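Local coordinates for protein beta-N-acetylhexosaminidase (Thermotoga neapolitana, PDB 5BZA) that probably hydrolyses terminal non-reducing N-acetyl-D-hexosamine residues from N-acetyl-beta-D-hexosaminides, as a family 3 glycoside hydrolase, at residues D14-E18 with E19-V23; F48-F51 with L52-N55. All coordinates share one frame; numbering follows the deposited sequence.

Contact 1 (D14-E18 with E19-V23); sequences DDFNE and EAREV
Asp15 reaches the start of the helix through its backbone, its O lying 4.2 Å from Ala20 CB. Its carboxylate serves the loop: OD1 takes a weak bond from Phe16 N and a salt bridge with Arg376, and OD2 another weak bond from Asn17 ND2. Phe16 comes next, a buried aromatic that serves two neighbours. Its CD1 lies 4.3 Å from Ala20 CB, while CZ comes within 3.4 Å of Arg21 NE. The guanidinium stands almost upright to the ring, the planes 82° apart, in an off-centre cation-pi contact with CZ of Arg21 4.7 Å from the ring centroid. Asn17 is the N-cap of helix 18-27, the first helix after strand 9-13 in the TIM-barrel-like domain of this family. Its CG sits between the backbone N and the carbonyl carbon (chi1 51°), which turns OD1 back toward the amides of the first turn. There it accepts from Ala20 N at 2.9 Å, nearly along the C=O axis, and satisfies an amide that has no earlier helical carbonyl to bond. A short amide suits this task, receiving from the helix with its oxygen while its nitrogen turns to Asp15. The backbone O of Asn17 accepts from Arg21 N, 3.0 Å away, and its carbonyl carbon lies over one face of the Arg21 guanidinium. Glu18 follows in the first turn, where a negative charge would probably interact favourably with the positive end of the helix dipole. Its carboxylate lies by Arg21 as a salt bridge, though the modelled position is doubtful. Glu18 O accepts from Glu22 N at 2.9 Å.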
loop_
_atom_site.group_PDB
_atom_site.type_symbol
_atom_site.label_atom_id
_atom_site.label_comp_id
_atom_site.label_asym_id
_atom_site.label_seq_id
_atom_site.Cartn_x
_atom_site.Cartn_y
_atom_site.Cartn_z
ATOM N N ASP B 14 -14.402 -12.436 5.639
ATOM C CA ASP B 14 -14.268 -11.342 6.571
ATOM C C ASP B 14 -13.328 -11.794 7.696
ATOM O O ASP B 14 -13.044 -11.059 8.650
ATOM C CB ASP B 14 -15.659 -10.964 7.086
ATOM C CG ASP B 14 -15.724 -9.566 7.623
ATOM O OD1 ASP B 14 -15.180 -8.637 6.957
ATOM O OD2 ASP B 14 -16.390 -9.376 8.673
ATOM N N ASP B 15 -12.881 -13.034 7.564
ATOM C CA ASP B 15 -11.956 -13.635 8.498
ATOM C C ASP B 15 -11.241 -14.791 7.780
ATOM O O ASP B 15 -11.729 -15.292 6.759
ATOM C CB ASP B 15 -12.697 -14.092 9.782
ATOM C CG ASP B 15 -11.725 -14.374 10.958
ATOM O OD1 ASP B 15 -10.539 -14.073 10.783
ATOM O OD2 ASP B 15 -12.140 -14.803 12.064
ATOM N N PHE B 16 -10.060 -15.176 8.282
ATOM C CA PHE B 16 -9.341 -16.329 7.758
ATOM C C PHE B 16 -8.935 -17.201 8.939
ATOM O O PHE B 16 -8.340 -16.714 9.898
ATOM C CB PHE B 16 -8.118 -15.912 6.935
ATOM C CG PHE B 16 -7.275 -17.075 6.499
ATOM C CD1 PHE B 16 -7.771 -18.023 5.615
ATOM C CD2 PHE B 16 -5.984 -17.251 7.026
ATOM C CE1 PHE B 16 -6.985 -19.111 5.225
ATOM C CE2 PHE B 16 -5.203 -18.319 6.645
ATOM C CZ PHE B 16 -5.694 -19.259 5.741
ATOM N N ASN B 17 -9.311 -18.471 8.915
ATOM C CA ASN B 17 -9.200 -19.281 10.112
ATOM C C ASN B 17 -9.428 -20.719 9.715
ATOM O O ASN B 17 -9.491 -21.025 8.518
ATOM C CB ASN B 17 -10.187 -18.811 11.192
ATOM C CG ASN B 17 -11.628 -18.683 10.658
ATOM O OD1 ASN B 17 -12.092 -19.523 9.876
ATOM N ND2 ASN B 17 -12.339 -17.663 11.118
ATOM N N GLU B 18 -9.520 -21.619 10.693
ATOM C CA GLU B 18 -9.558 -23.053 10.343
ATOM C C GLU B 18 -10.914 -23.332 9.684
ATOM O O GLU B 18 -10.978 -24.121 8.746
ATOM C CB GLU B 18 -9.296 -23.949 11.569
ATOM C CG GLU B 18 -8.896 -25.454 11.347
ATOM C CD GLU B 18 -7.487 -25.668 10.651
ATOM O OE1 GLU B 18 -6.915 -24.689 10.102
ATOM O OE2 GLU B 18 -6.896 -26.791 10.716
ATOM N N GLU B 19 -11.982 -22.645 10.107
ATOM C CA GLU B 19 -13.280 -22.851 9.449
ATOM C C GLU B 19 -13.177 -22.461 7.956
ATOM O O GLU B 19 -13.599 -23.226 7.072
ATOM C CB GLU B 19 -14.408 -22.053 10.122
ATOM C CG GLU B 19 -15.800 -22.303 9.509
ATOM C CD GLU B 19 -16.946 -21.575 10.231
ATOM O OE1 GLU B 19 -16.664 -20.619 10.993
ATOM O OE2 GLU B 19 -18.133 -21.942 10.017
ATOM N N ALA B 20 -12.592 -21.288 7.691
ATOM C CA ALA B 20 -12.373 -20.850 6.323
ATOM C C ALA B 20 -11.586 -21.879 5.489
ATOM O O ALA B 20 -12.024 -22.264 4.411
ATOM C CB ALA B 20 -11.695 -19.504 6.322
ATOM N N ARG B 21 -10.466 -22.378 5.997
ATOM C CA ARG B 21 -9.746 -23.408 5.260
ATOM C C ARG B 21 -10.609 -24.655 5.043
ATOM O O ARG B 21 -10.550 -25.265 3.971
ATOM C CB ARG B 21 -8.442 -23.807 5.976
ATOM C CG ARG B 21 -7.510 -22.648 6.284
ATOM C CD ARG B 21 -6.241 -23.053 7.101
ATOM N NE ARG B 21 -5.976 -21.857 7.882
ATOM C CZ ARG B 21 -6.159 -21.751 9.187
ATOM N NH1 ARG B 21 -6.475 -22.813 9.900
ATOM N NH2 ARG B 21 -5.955 -20.588 9.785
ATOM N N GLU B 22 -11.360 -25.062 6.070
ATOM C CA GLU B 22 -12.251 -26.220 5.967
ATOM C C GLU B 22 -13.248 -26.034 4.813
ATOM O O GLU B 22 -13.369 -26.921 3.965
ATOM C CB GLU B 22 -13.053 -26.473 7.275
ATOM C CG GLU B 22 -12.341 -27.269 8.414
ATOM C CD GLU B 22 -13.151 -27.325 9.746
ATOM O OE1 GLU B 22 -14.399 -27.102 9.716
ATOM O OE2 GLU B 22 -12.540 -27.612 10.819
ATOM N N VAL B 23 -13.959 -24.902 4.792
ATOM C CA VAL B 23 -14.971 -24.651 3.751
ATOM C C VAL B 23 -14.322 -24.629 2.384
ATOM O O VAL B 23 -14.804 -25.281 1.464
ATOM C CB VAL B 23 -15.731 -23.340 3.959
ATOM C CG1 VAL B 23 -16.605 -23.025 2.741
ATOM C CG2 VAL B 23 -16.545 -23.423 5.206
#

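Contact 2 (F48-F51 with L52-N55); sequences FMNF and LSRN
Leu52 lays its branched end against Phe48, one turn earlier. Its CD1 sits over one face of the Phe48 ring in a CH-pi contact, 4.3 Å from the centroid, while CD2 comes 3.7 Å from Phe48 CE1. A leucine suits this buried position because its branched end offers two methyls to the one ring. Phe51 pairs with Asn55: the amide is stacked on the ring, planes 27° apart, with ND2 3.4 Å from CE1. The same ND2 donates to Phe51 O at 2.7 Å, and Arg54 N reaches that oxygen from the opposite face of its carbonyl plane, so two donors grip it. With an alanine at Phe51 the Asn55 amide would probably lose the ring it stacks on, and a gap would open toward Ile24, though the bond to the backbone oxygen would remain. Ser53 OG donates to Asn50 O at 2.8 Å, its chi1 of 81° turning the hydroxyl back along the helix; a water donates to both this OG and Asn50 OD1. Beyond, Arg54 and Glu327, its salt-bridge partner, form a cadmium site. Phe48 and Leu52 lie on Val32 of strand 31-34, whereas Phe51 touches Ile24 of helix 18-27.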
loop_
_atom_site.group_PDB
_atom_site.type_symbol
_atom_site.label_atom_id
_atom_site.label_comp_id
_atom_site.label_asym_id
_atom_site.label_seq_id
_atom_site.Cartn_x
_atom_site.Cartn_y
_atom_site.Cartn_z
ATOM N N PHE B 48 -3.552 -15.829 4.367
ATOM C CA PHE B 48 -4.635 -16.246 3.432
ATOM C C PHE B 48 -4.086 -16.389 1.995
ATOM O O PHE B 48 -4.281 -17.420 1.357
ATOM C CB PHE B 48 -5.792 -15.225 3.485
ATOM C CG PHE B 48 -7.117 -15.706 2.901
ATOM C CD1 PHE B 48 -7.300 -17.015 2.484
ATOM C CD2 PHE B 48 -8.201 -14.822 2.835
ATOM C CE1 PHE B 48 -8.538 -17.443 1.999
ATOM C CE2 PHE B 48 -9.433 -15.227 2.358
ATOM C CZ PHE B 48 -9.607 -16.542 1.931
ATOM N N MET B 49 -3.381 -15.372 1.487
ATOM C CA MET B 49 -2.791 -15.479 0.146
ATOM C C MET B 49 -1.868 -16.720 0.021
ATOM O O MET B 49 -1.884 -17.428 -1.000
ATOM C CB MET B 49 -1.999 -14.220 -0.209
ATOM C CG MET B 49 -2.864 -13.025 -0.398
ATOM S SD MET B 49 -4.198 -13.160 -1.649
ATOM C CE MET B 49 -3.270 -13.438 -3.144
ATOM N N ASN B 50 -1.089 -16.988 1.067
ATOM C CA ASN B 50 -0.238 -18.177 1.083
ATOM C C ASN B 50 -1.084 -19.482 1.038
ATOM O O ASN B 50 -0.793 -20.418 0.293
ATOM C CB ASN B 50 0.674 -18.152 2.331
ATOM C CG ASN B 50 1.766 -19.175 2.272
ATOM O OD1 ASN B 50 2.417 -19.338 1.240
ATOM N ND2 ASN B 50 2.017 -19.842 3.386
ATOM N N PHE B 51 -2.113 -19.553 1.875
ATOM C CA PHE B 51 -3.070 -20.643 1.793
ATOM C C PHE B 51 -3.663 -20.796 0.364
ATOM O O PHE B 51 -3.769 -21.926 -0.161
ATOM C CB PHE B 51 -4.177 -20.453 2.827
ATOM C CG PHE B 51 -5.234 -21.500 2.765
ATOM C CD1 PHE B 51 -5.050 -22.723 3.383
ATOM C CD2 PHE B 51 -6.412 -21.269 2.052
ATOM C CE1 PHE B 51 -6.024 -23.699 3.306
ATOM C CE2 PHE B 51 -7.404 -22.240 1.969
ATOM C CZ PHE B 51 -7.213 -23.457 2.595
ATOM N N LEU B 52 -4.052 -19.690 -0.269
ATOM C CA LEU B 52 -4.705 -19.794 -1.580
ATOM C C LEU B 52 -3.742 -20.340 -2.620
ATOM O O LEU B 52 -4.141 -21.152 -3.460
ATOM C CB LEU B 52 -5.262 -18.436 -2.029
ATOM C CG LEU B 52 -6.428 -17.917 -1.169
ATOM C CD1 LEU B 52 -6.807 -16.461 -1.531
ATOM C CD2 LEU B 52 -7.597 -18.848 -1.303
ATOM N N SER B 53 -2.462 -19.958 -2.520
ATOM C CA SER B 53 -1.443 -20.421 -3.501
ATOM C C SER B 53 -1.250 -21.948 -3.520
ATOM O O SER B 53 -0.786 -22.532 -4.507
ATOM C CB SER B 53 -0.102 -19.760 -3.234
ATOM O OG SER B 53 0.573 -20.445 -2.180
ATOM N N ARG B 54 -1.567 -22.576 -2.402
ATOM C CA ARG B 54 -1.391 -24.003 -2.226
ATOM C C ARG B 54 -2.655 -24.846 -2.450
ATOM O O ARG B 54 -2.634 -26.081 -2.410
ATOM C CB ARG B 54 -0.875 -24.184 -0.816
ATOM C CG ARG B 54 0.441 -23.500 -0.707
ATOM C CD ARG B 54 0.933 -23.513 0.705
ATOM N NE ARG B 54 2.373 -23.354 0.699
ATOM C CZ ARG B 54 3.145 -23.691 1.718
ATOM N NH1 ARG B 54 2.588 -24.161 2.842
ATOM N NH2 ARG B 54 4.466 -23.552 1.603
ATOM N N ASN B 55 -3.771 -24.198 -2.695
ATOM C CA ASN B 55 -4.972 -24.970 -2.710
ATOM C C ASN B 55 -5.712 -24.869 -4.002
ATOM O O ASN B 55 -6.920 -24.920 -3.992
ATOM C CB ASN B 55 -5.852 -24.542 -1.540
ATOM C CG ASN B 55 -5.374 -25.136 -0.220
ATOM O OD1 ASN B 55 -5.825 -26.209 0.210
ATOM N ND2 ASN B 55 -4.424 -24.452 0.411
HETATM O O HOH W 1 2.444 -18.476 -1.436
#

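From the N terminus, the chain leaves strand 9-13 and contact 1 closes the short loop into helix 18-27. It then runs through strand 31-34 before contact 2, which lies in the last part of helix 42-54, ahead of strand 59-62. The two are in series, neither nested nor crossing, yet their centres are 12 Å apart and their side chains interlock. Phe16 stacks on Phe48, with CD1 of each ring 3.3 Å apart, and meets Phe51 at an inclined angle; Arg21 CG also packs on Phe51 CE1. Thus the loop and start of helix 18-27 are tied to the last turns of helix 42-54, two helices that flank strand 31-34 along the chain.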